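Local structure of putative polyprenyl synthetase (Streptomyces coelicolor, 3NF2) at residues T208-A219 / Q311-V322; A56-L64 / G76-H87. The protein probably acts as a magnesium-dependent prenyltransferase, joining isoprenoid diphosphate units into longer polyprenyl diphosphate chains. All blocks are in the same frame, centred on the assembly; numbering follows the deposited sequence.

Interaction 1: T208-A219 / Q311-V322; sequences TLEKYGYHLGLA and QHTIAIEALDAV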
loop_
_atom_site.group_PDB
_atom_site.type_symbol
_atom_site.label_atom_id
_atom_site.label_comp_id
_atom_site.label_asym_id
_atom_site.label_seq_id
_atom_site.Cartn_x
_atom_site.Cartn_y
_atom_site.Cartn_z
ATOM N N THR A 208 -1.285 -18.616 19.387
ATOM C CA THR A 208 -2.318 -19.598 19.499
ATOM C C THR A 208 -3.646 -19.059 19.060
ATOM O O THR A 208 -4.395 -19.704 18.394
ATOM C CB THR A 208 -2.339 -20.207 20.888
ATOM O OG1 THR A 208 -1.112 -20.904 21.088
ATOM C CG2 THR A 208 -3.456 -21.157 21.033
ATOM N N LEU A 209 -3.923 -17.841 19.429
ATOM C CA LEU A 209 -5.163 -17.169 19.018
ATOM C C LEU A 209 -5.182 -16.939 17.514
ATOM O O LEU A 209 -6.236 -16.932 16.896
ATOM C CB LEU A 209 -5.318 -15.824 19.733
ATOM C CG LEU A 209 -5.612 -15.813 21.234
ATOM C CD1 LEU A 209 -5.058 -14.539 21.825
ATOM C CD2 LEU A 209 -7.104 -15.922 21.502
ATOM N N GLU A 210 -3.996 -16.743 16.954
ATOM C CA GLU A 210 -3.772 -16.667 15.521
ATOM C C GLU A 210 -4.154 -17.989 14.843
ATOM O O GLU A 210 -4.846 -17.995 13.820
ATOM C CB GLU A 210 -2.299 -16.332 15.290
ATOM C CG GLU A 210 -1.919 -15.844 13.923
ATOM C CD GLU A 210 -0.513 -15.280 13.897
ATOM O OE1 GLU A 210 0.411 -15.997 13.453
ATOM O OE2 GLU A 210 -0.334 -14.122 14.340
ATOM N N LYS A 211 -3.732 -19.108 15.435
ATOM C CA LYS A 211 -4.085 -20.441 14.932
ATOM C C LYS A 211 -5.600 -20.687 14.960
ATOM O O LYS A 211 -6.161 -21.258 14.026
ATOM C CB LYS A 211 -3.323 -21.528 15.692
ATOM C CG LYS A 211 -1.852 -21.628 15.267
ATOM C CD LYS A 211 -0.968 -22.321 16.309
ATOM C CE LYS A 211 0.488 -22.376 15.837
ATOM N NZ LYS A 211 1.465 -22.582 16.950
ATOM N N TYR A 212 -6.256 -20.215 16.013
ATOM C CA TYR A 212 -7.707 -20.235 16.072
ATOM C C TYR A 212 -8.316 -19.442 14.913
ATOM O O TYR A 212 -9.236 -19.917 14.242
ATOM C CB TYR A 212 -8.190 -19.688 17.425
ATOM C CG TYR A 212 -9.601 -19.152 17.397
ATOM C CD1 TYR A 212 -9.847 -17.793 17.205
ATOM C CD2 TYR A 212 -10.690 -20.001 17.552
ATOM C CE1 TYR A 212 -11.149 -17.300 17.145
ATOM C CE2 TYR A 212 -12.003 -19.515 17.512
ATOM C CZ TYR A 212 -12.224 -18.161 17.314
ATOM O OH TYR A 212 -13.522 -17.665 17.274
ATOM N N GLY A 213 -7.795 -18.236 14.682
ATOM C CA GLY A 213 -8.410 -17.312 13.740
ATOM C C GLY A 213 -8.214 -17.740 12.308
ATOM O O GLY A 213 -9.137 -17.652 11.500
ATOM N N TYR A 214 -6.999 -18.195 12.010
ATOM C CA TYR A 214 -6.632 -18.753 10.708
ATOM C C TYR A 214 -7.531 -19.908 10.305
ATOM O O TYR A 214 -8.102 -19.901 9.213
ATOM C CB TYR A 214 -5.174 -19.209 10.715
ATOM C CG TYR A 214 -4.604 -19.506 9.347
ATOM C CD1 TYR A 214 -4.563 -20.814 8.856
ATOM C CD2 TYR A 214 -4.093 -18.486 8.548
ATOM C CE1 TYR A 214 -4.039 -21.095 7.599
ATOM C CE2 TYR A 214 -3.566 -18.757 7.286
ATOM C CZ TYR A 214 -3.541 -20.062 6.820
ATOM O OH TYR A 214 -3.014 -20.339 5.581
ATOM N N HIS A 215 -7.671 -20.889 11.192
ATOM C CA HIS A 215 -8.492 -22.062 10.906
ATOM C C HIS A 215 -9.978 -21.750 10.899
ATOM O O HIS A 215 -10.738 -22.352 10.136
ATOM C CB HIS A 215 -8.125 -23.231 11.821
ATOM C CG HIS A 215 -6.786 -23.818 11.507
ATOM N ND1 HIS A 215 -6.581 -24.676 10.447
ATOM C CD2 HIS A 215 -5.574 -23.639 12.084
ATOM C CE1 HIS A 215 -5.302 -25.012 10.395
ATOM N NE2 HIS A 215 -4.670 -24.401 11.381
ATOM N N LEU A 216 -10.378 -20.767 11.697
ATOM C CA LEU A 216 -11.723 -20.201 11.596
ATOM C C LEU A 216 -11.946 -19.539 10.229
ATOM O O LEU A 216 -13.045 -19.614 9.663
ATOM C CB LEU A 216 -11.959 -19.187 12.717
ATOM C CG LEU A 216 -13.254 -18.368 12.705
ATOM C CD1 LEU A 216 -14.427 -19.299 12.860
ATOM C CD2 LEU A 216 -13.274 -17.303 13.786
ATOM N N GLY A 217 -10.894 -18.895 9.713
ATOM C CA GLY A 217 -10.924 -18.247 8.409
ATOM C C GLY A 217 -11.131 -19.220 7.270
ATOM O O GLY A 217 -11.933 -18.967 6.357
ATOM N N LEU A 218 -10.424 -20.342 7.337
ATOM C CA LEU A 218 -10.576 -21.416 6.356
ATOM C C LEU A 218 -11.964 -22.043 6.399
ATOM O O LEU A 218 -12.539 -22.359 5.348
ATOM C CB LEU A 218 -9.501 -22.483 6.552
ATOM C CG LEU A 218 -8.059 -22.094 6.198
ATOM C CD1 LEU A 218 -7.094 -23.139 6.716
ATOM C CD2 LEU A 218 -7.885 -21.942 4.688
ATOM N N ALA A 219 -12.512 -22.196 7.607
ATOM C CA ALA A 219 -13.854 -22.756 7.765
ATOM C C ALA A 219 -14.873 -21.793 7.175
ATOM O O ALA A 219 -15.843 -22.203 6.531
ATOM C CB ALA A 219 -14.156 -23.033 9.231
ATOM N N GLN A 311 -12.035 -27.697 9.827
ATOM C CA GLN A 311 -11.348 -26.446 10.161
ATOM C C GLN A 311 -11.929 -25.766 11.405
ATOM O O GLN A 311 -11.182 -25.231 12.226
ATOM C CB GLN A 311 -11.347 -25.492 8.966
ATOM C CG GLN A 311 -10.431 -25.931 7.840
ATOM C CD GLN A 311 -8.974 -25.846 8.240
ATOM O OE1 GLN A 311 -8.596 -24.999 9.046
ATOM N NE2 GLN A 311 -8.148 -26.727 7.685
ATOM N N HIS A 312 -13.253 -25.795 11.514
ATOM C CA HIS A 312 -13.988 -25.403 12.713
ATOM C C HIS A 312 -13.397 -26.078 13.956
ATOM O O HIS A 312 -13.083 -25.414 14.942
ATOM C CB HIS A 312 -15.458 -25.792 12.537
ATOM C CG HIS A 312 -16.340 -25.436 13.694
ATOM N ND1 HIS A 312 -16.413 -26.199 14.841
ATOM C CD2 HIS A 312 -17.223 -24.424 13.860
ATOM C CE1 HIS A 312 -17.287 -25.659 15.673
ATOM N NE2 HIS A 312 -17.789 -24.578 15.103
ATOM N N THR A 313 -13.235 -27.395 13.872
ATOM C CA THR A 313 -12.720 -28.226 14.948
ATOM C C THR A 313 -11.288 -27.852 15.317
ATOM O O THR A 313 -10.989 -27.694 16.493
ATOM C CB THR A 313 -12.844 -29.729 14.570
ATOM O OG1 THR A 313 -14.233 -30.075 14.494
ATOM C CG2 THR A 313 -12.129 -30.645 15.569
ATOM N N ILE A 314 -10.415 -27.693 14.323
ATOM C CA ILE A 314 -9.021 -27.269 14.570
ATOM C C ILE A 314 -8.945 -25.886 15.240
ATOM O O ILE A 314 -8.103 -25.656 16.129
ATOM C CB ILE A 314 -8.169 -27.300 13.277
ATOM C CG1 ILE A 314 -8.200 -28.709 12.672
ATOM C CG2 ILE A 314 -6.702 -26.871 13.548
ATOM C CD1 ILE A 314 -7.928 -28.760 11.176
ATOM N N ALA A 315 -9.842 -24.986 14.828
ATOM C CA ALA A 315 -9.947 -23.655 15.433
ATOM C C ALA A 315 -10.358 -23.738 16.909
ATOM O O ALA A 315 -9.631 -23.268 17.782
ATOM C CB ALA A 315 -10.927 -22.782 14.653
ATOM N N ILE A 316 -11.507 -24.361 17.165
ATOM C CA ILE A 316 -12.083 -24.493 18.506
ATOM C C ILE A 316 -11.191 -25.305 19.447
ATOM O O ILE A 316 -11.099 -25.008 20.640
ATOM C CB ILE A 316 -13.551 -25.014 18.428
ATOM C CG1 ILE A 316 -14.495 -23.815 18.268
ATOM C CG2 ILE A 316 -13.923 -25.892 19.634
ATOM C CD1 ILE A 316 -15.973 -24.107 18.508
ATOM N N GLU A 317 -10.487 -26.282 18.888
ATOM C CA GLU A 317 -9.508 -27.053 19.644
ATOM C C GLU A 317 -8.190 -26.289 19.897
ATOM O O GLU A 317 -7.422 -26.653 20.791
ATOM C CB GLU A 317 -9.348 -28.457 19.017
ATOM C CG GLU A 317 -7.953 -29.034 18.789
ATOM C CD GLU A 317 -8.001 -30.354 17.998
ATOM O OE1 GLU A 317 -9.068 -31.011 17.980
ATOM O OE2 GLU A 317 -6.975 -30.738 17.393
ATOM N N ALA A 318 -7.948 -25.209 19.155
ATOM C CA ALA A 318 -6.810 -24.324 19.462
ATOM C C ALA A 318 -7.115 -23.386 20.643
ATOM O O ALA A 318 -6.214 -23.041 21.403
ATOM C CB ALA A 318 -6.368 -23.534 18.238
ATOM N N LEU A 319 -8.381 -22.985 20.788
ATOM C CA LEU A 319 -8.840 -22.194 21.940
ATOM C C LEU A 319 -8.599 -22.886 23.274
ATOM O O LEU A 319 -8.318 -22.223 24.272
ATOM C CB LEU A 319 -10.336 -21.911 21.849
ATOM C CG LEU A 319 -10.901 -20.708 21.104
ATOM C CD1 LEU A 319 -12.414 -20.796 21.135
ATOM C CD2 LEU A 319 -10.426 -19.387 21.687
ATOM N N ASP A 320 -8.747 -24.212 23.287
ATOM C CA ASP A 320 -8.504 -25.048 24.467
ATOM C C ASP A 320 -7.082 -24.877 25.023
ATOM O O ASP A 320 -6.870 -24.961 26.236
ATOM C CB ASP A 320 -8.757 -26.525 24.125
ATOM C CG ASP A 320 -10.197 -26.798 23.667
ATOM O OD1 ASP A 320 -11.052 -25.881 23.753
ATOM O OD2 ASP A 320 -10.476 -27.945 23.239
ATOM N N ALA A 321 -6.128 -24.613 24.129
ATOM C CA ALA A 321 -4.706 -24.495 24.469
ATOM C C ALA A 321 -4.317 -23.193 25.185
ATOM O O ALA A 321 -3.224 -23.101 25.753
ATOM C CB ALA A 321 -3.840 -24.690 23.208
ATOM N N VAL A 322 -5.194 -22.191 25.151
ATOM C CA VAL A 322 -4.886 -20.897 25.774
ATOM C C VAL A 322 -5.659 -20.585 27.058
ATOM O O VAL A 322 -6.898 -20.657 27.102
ATOM C CB VAL A 322 -4.982 -19.699 24.789
ATOM C CG1 VAL A 322 -3.590 -19.292 24.321
ATOM C CG2 VAL A 322 -5.891 -20.017 23.612
#
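His215 and Gln311 make the polar link between residues 208-219 and 311-322. His215 ND1 donates to Gln311 OE1 at a modelled 2.5 Å, so short that the exact value is doubtful. The N-H...O angle is 158°. The ring and the amide are nearly coplanar, 12° apart. A bend in the Gln311 chain at chi2 brings OE1 round to the ring edge. Leu218 CD1 also packs against this amide.

A CH-pi contact holds one face of the same ring. Ile314 CG2 sits almost directly over the centre of the His215 ring, 3.6 Å from the centroid.

The rest is mostly packing. Leu319 lies obliquely against the Tyr212 ring, its CD2 over one face near the rim and its CG 3.6 Å from Tyr212 CD2. Outside the two segments, the Tyr212 hydroxyl bonds to Phe332 O on helix 326-339. Thr208 CG2 and Val322 CG2 meet tip to tip at 3.7 Å. Ala315 CB presses on the backbone at Tyr212 O and Leu216 N, and Ala318 CB lies by Tyr212 N. These small side chains allow the short segment axes to approach to 7.7 Å. With an angle of 163° between their directions, they form an antiparallel helix pair of the all-helical isoprenoid synthase fold.

Interaction 2: A56-L64 / G76-H87; sequences AVRPALAVL and GVPGAVAVELVH. With SO4 (sulfate ion), chain B.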
loop_
_atom_site.group_PDB
_atom_site.type_symbol
_atom_site.label_atom_id
_atom_site.label_comp_id
_atom_site.label_asym_id
_atom_site.label_seq_id
_atom_site.Cartn_x
_atom_site.Cartn_y
_atom_site.Cartn_z
ATOM N N ALA A 56 -19.702 -7.988 10.523
ATOM C CA ALA A 56 -18.877 -7.418 11.575
ATOM C C ALA A 56 -18.094 -8.463 12.363
ATOM O O ALA A 56 -17.827 -8.274 13.554
ATOM C CB ALA A 56 -19.734 -6.581 12.507
ATOM N N VAL A 57 -17.703 -9.546 11.692
ATOM C CA VAL A 57 -16.993 -10.647 12.340
ATOM C C VAL A 57 -15.632 -10.202 12.884
ATOM O O VAL A 57 -15.350 -10.392 14.075
ATOM C CB VAL A 57 -16.829 -11.871 11.400
ATOM C CG1 VAL A 57 -16.095 -13.001 12.114
ATOM C CG2 VAL A 57 -18.181 -12.354 10.908
ATOM N N ARG A 58 -14.812 -9.600 12.019
ATOM C CA ARG A 58 -13.472 -9.130 12.407
ATOM C C ARG A 58 -13.436 -8.110 13.579
ATOM O O ARG A 58 -12.643 -8.294 14.525
ATOM C CB ARG A 58 -12.664 -8.621 11.195
ATOM C CG ARG A 58 -12.462 -9.623 10.062
ATOM C CD ARG A 58 -11.934 -8.937 8.787
ATOM N NE ARG A 58 -12.805 -7.840 8.376
ATOM C CZ ARG A 58 -13.727 -7.915 7.420
ATOM N NH1 ARG A 58 -13.891 -9.028 6.720
ATOM N NH2 ARG A 58 -14.481 -6.859 7.152
ATOM N N PRO A 59 -14.268 -7.038 13.523
ATOM C CA PRO A 59 -14.270 -6.132 14.679
ATOM C C PRO A 59 -14.703 -6.803 15.991
ATOM O O PRO A 59 -14.035 -6.621 17.023
ATOM C CB PRO A 59 -15.263 -5.028 14.282
ATOM C CG PRO A 59 -15.896 -5.462 13.009
ATOM C CD PRO A 59 -15.005 -6.460 12.380
ATOM N N ALA A 60 -15.784 -7.585 15.938
ATOM C CA ALA A 60 -16.248 -8.354 17.101
ATOM C C ALA A 60 -15.131 -9.221 17.669
ATOM O O ALA A 60 -14.965 -9.312 18.871
ATOM C CB ALA A 60 -17.458 -9.223 16.738
ATOM N N LEU A 61 -14.355 -9.827 16.780
ATOM C CA LEU A 61 -13.267 -10.709 17.152
ATOM C C LEU A 61 -12.164 -9.940 17.873
ATOM O O LEU A 61 -11.674 -10.384 18.908
ATOM C CB LEU A 61 -12.726 -11.376 15.887
ATOM C CG LEU A 61 -12.433 -12.870 15.759
ATOM C CD1 LEU A 61 -13.062 -13.712 16.846
ATOM C CD2 LEU A 61 -12.910 -13.340 14.394
ATOM N N ALA A 62 -11.795 -8.778 17.335
ATOM C CA ALA A 62 -10.702 -7.972 17.894
ATOM C C ALA A 62 -10.994 -7.405 19.283
ATOM O O ALA A 62 -10.089 -7.331 20.118
ATOM C CB ALA A 62 -10.308 -6.862 16.937
ATOM N N VAL A 63 -12.245 -7.009 19.524
ATOM C CA VAL A 63 -12.627 -6.518 20.852
ATOM C C VAL A 63 -12.679 -7.675 21.844
ATOM O O VAL A 63 -12.253 -7.521 22.988
ATOM C CB VAL A 63 -13.926 -5.631 20.873
ATOM C CG1 VAL A 63 -13.721 -4.356 20.064
ATOM C CG2 VAL A 63 -15.157 -6.373 20.374
ATOM N N LEU A 64 -13.158 -8.835 21.382
ATOM C CA LEU A 64 -13.088 -10.086 22.141
ATOM C C LEU A 64 -11.654 -10.472 22.505
ATOM O O LEU A 64 -11.391 -10.911 23.623
ATOM C CB LEU A 64 -13.721 -11.235 21.354
ATOM C CG LEU A 64 -15.030 -11.862 21.821
ATOM C CD1 LEU A 64 -16.226 -11.052 21.361
ATOM C CD2 LEU A 64 -15.110 -13.269 21.272
ATOM N N GLY A 76 -8.993 -3.136 22.339
ATOM C CA GLY A 76 -8.848 -3.771 21.038
ATOM C C GLY A 76 -9.438 -2.989 19.873
ATOM O O GLY A 76 -9.329 -3.424 18.724
ATOM N N VAL A 77 -10.061 -1.845 20.157
ATOM C CA VAL A 77 -10.659 -1.005 19.105
ATOM C C VAL A 77 -9.652 -0.472 18.058
ATOM O O VAL A 77 -9.957 -0.522 16.869
ATOM C CB VAL A 77 -11.648 0.079 19.662
ATOM C CG1 VAL A 77 -11.909 1.212 18.648
ATOM C CG2 VAL A 77 -12.958 -0.575 20.032
ATOM N N PRO A 78 -8.453 -0.006 18.487
ATOM C CA PRO A 78 -7.419 0.296 17.486
ATOM C C PRO A 78 -7.119 -0.890 16.572
ATOM O O PRO A 78 -6.940 -0.711 15.358
ATOM C CB PRO A 78 -6.191 0.611 18.340
ATOM C CG PRO A 78 -6.744 1.161 19.596
ATOM C CD PRO A 78 -8.050 0.465 19.831
ATOM N N GLY A 79 -7.093 -2.082 17.166
ATOM C CA GLY A 79 -6.859 -3.329 16.445
ATOM C C GLY A 79 -7.948 -3.639 15.445
ATOM O O GLY A 79 -7.658 -4.053 14.337
ATOM N N ALA A 80 -9.202 -3.421 15.830
ATOM C CA ALA A 80 -10.350 -3.654 14.947
ATOM C C ALA A 80 -10.407 -2.668 13.795
ATOM O O ALA A 80 -10.850 -3.020 12.701
ATOM C CB ALA A 80 -11.648 -3.574 15.734
ATOM N N VAL A 81 -9.989 -1.432 14.067
ATOM C CA VAL A 81 -10.001 -0.356 13.083
ATOM C C VAL A 81 -8.906 -0.624 12.038
ATOM O O VAL A 81 -9.163 -0.589 10.834
ATOM C CB VAL A 81 -9.879 1.049 13.775
ATOM C CG1 VAL A 81 -9.536 2.160 12.783
ATOM C CG2 VAL A 81 -11.171 1.397 14.492
ATOM N N ALA A 82 -7.714 -0.954 12.513
ATOM C CA ALA A 82 -6.593 -1.281 11.643
ATOM C C ALA A 82 -6.891 -2.475 10.718
ATOM O O ALA A 82 -6.549 -2.436 9.526
ATOM C CB ALA A 82 -5.349 -1.541 12.471
ATOM N N VAL A 83 -7.535 -3.511 11.272
ATOM C CA VAL A 83 -7.938 -4.698 10.515
ATOM C C VAL A 83 -8.954 -4.340 9.420
ATOM O O VAL A 83 -8.845 -4.805 8.277
ATOM C CB VAL A 83 -8.498 -5.814 11.446
ATOM C CG1 VAL A 83 -9.281 -6.846 10.664
ATOM C CG2 VAL A 83 -7.368 -6.529 12.169
ATOM N N GLU A 84 -9.918 -3.492 9.764
ATOM C CA GLU A 84 -10.927 -3.065 8.808
ATOM C C GLU A 84 -10.341 -2.213 7.692
ATOM O O GLU A 84 -10.783 -2.294 6.544
ATOM C CB GLU A 84 -12.031 -2.290 9.514
ATOM C CG GLU A 84 -12.987 -3.153 10.320
ATOM C CD GLU A 84 -13.387 -4.421 9.597
ATOM O OE1 GLU A 84 -12.819 -5.484 9.929
ATOM O OE2 GLU A 84 -14.255 -4.350 8.697
ATOM N N LEU A 85 -9.353 -1.394 8.048
ATOM C CA LEU A 85 -8.684 -0.515 7.103
ATOM C C LEU A 85 -7.873 -1.304 6.080
ATOM O O LEU A 85 -7.984 -1.048 4.876
ATOM C CB LEU A 85 -7.811 0.511 7.837
ATOM C CG LEU A 85 -8.564 1.676 8.487
ATOM C CD1 LEU A 85 -7.655 2.462 9.439
ATOM C CD2 LEU A 85 -9.201 2.608 7.453
ATOM N N VAL A 86 -7.087 -2.269 6.570
ATOM C CA VAL A 86 -6.295 -3.165 5.718
ATOM C C VAL A 86 -7.213 -3.988 4.826
ATOM O O VAL A 86 -6.952 -4.133 3.617
ATOM C CB VAL A 86 -5.375 -4.102 6.545
ATOM C CG1 VAL A 86 -4.801 -5.206 5.679
ATOM C CG2 VAL A 86 -4.230 -3.322 7.151
ATOM N N HIS A 87 -8.304 -4.481 5.418
ATOM C CA HIS A 87 -9.341 -5.192 4.673
ATOM C C HIS A 87 -9.833 -4.385 3.486
ATOM O O HIS A 87 -9.911 -4.904 2.379
ATOM C CB HIS A 87 -10.528 -5.555 5.571
ATOM C CG HIS A 87 -11.719 -6.062 4.819
ATOM N ND1 HIS A 87 -11.718 -7.266 4.146
ATOM C CD2 HIS A 87 -12.949 -5.527 4.631
ATOM C CE1 HIS A 87 -12.895 -7.449 3.573
ATOM N NE2 HIS A 87 -13.664 -6.413 3.858
HETATM S S SO4 B . -17.203 -7.597 4.751
HETATM O O1 SO4 B . -16.770 -6.557 5.686
HETATM O O2 SO4 B . -18.637 -7.812 4.933
HETATM O O3 SO4 B . -16.913 -7.149 3.385
HETATM O O4 SO4 B . -16.502 -8.864 5.001
#
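Arg58 meets Glu84 edge to edge and His87 face to face. Its guanidinium grips the carboxylate side-on. Arg58 NE donates to Glu84 OE1 at 2.8 Å, and Arg58 NH2 to Glu84 OE2 at 3.0 Å. Both bonds are nearly straight, and both oxygens use their syn lone pairs. The two planes are only 9° apart, so this paired salt bridge fixes the rotation of the guanidinium. A bend in the Arg58 chain at chi3 (-55°) turns the group to its partners. Val83 CG1 packs on Arg58 CB and CD, at the edge of the guanidinium.

The His87 ring lies flat on one face of the guanidinium, with centres 3.7 Å apart and planes at 24°. Arg58 NH2 comes nearest to His87 CD2, at 3.2 Å, towards the rim of the ring.

The sulfate lies at another part of the guanidinium edge. Arg58 NH2 donates to its O1 at 2.7 Å and Arg58 NH1 to its O4 at 3.1 Å. His87 NE2 adds a weak bond to O3. Lys55 N and Arg104 NH2 bind the same ion. This anion site is consistent with the place where relatives hold the diphosphate of isopentenyl diphosphate. The sulfate itself probably comes from the crystallisation liquor. A leucine in place of Arg58 would probably leave the Glu84 carboxylate without its charge mate, His87 without its stacking partner and the anion without two of its donors.

Beyond the polar end the antiparallel helices pack through small groups. Pro59 CA and Ala62 CB both meet Ala80 CB, the latter at 3.7 Å. At Gly76, any CB would run into Ala62 O. Val63 CG1 and Val77 CG2 lie side by side, 3.9 Å apart.

In the fold
The centres of the two contacts lie about 17 Å apart, and Leu61 of helix 57-67 joins them. Leu61 CD1 is 4.0 Å from Tyr212 OH, and Leu61 CD2 is 4.0 Å from Leu216 CD2. Both segments of interaction 2 come earlier in the chain than those of interaction 1. Helix 173-198 touches both pairs, through Leu209 and Tyr212 in one and Arg58 and Leu61 in the other. Helix 326-339 also touches both, and its Phe332 meets Tyr212 and Leu61. The sulfate site belongs to interaction 2. Helix 77-98 also carries, towards its C-terminal end, the first aspartate-rich motif characteristic of the family. Interaction 1 pairs helix 203-230 with helix 300-319.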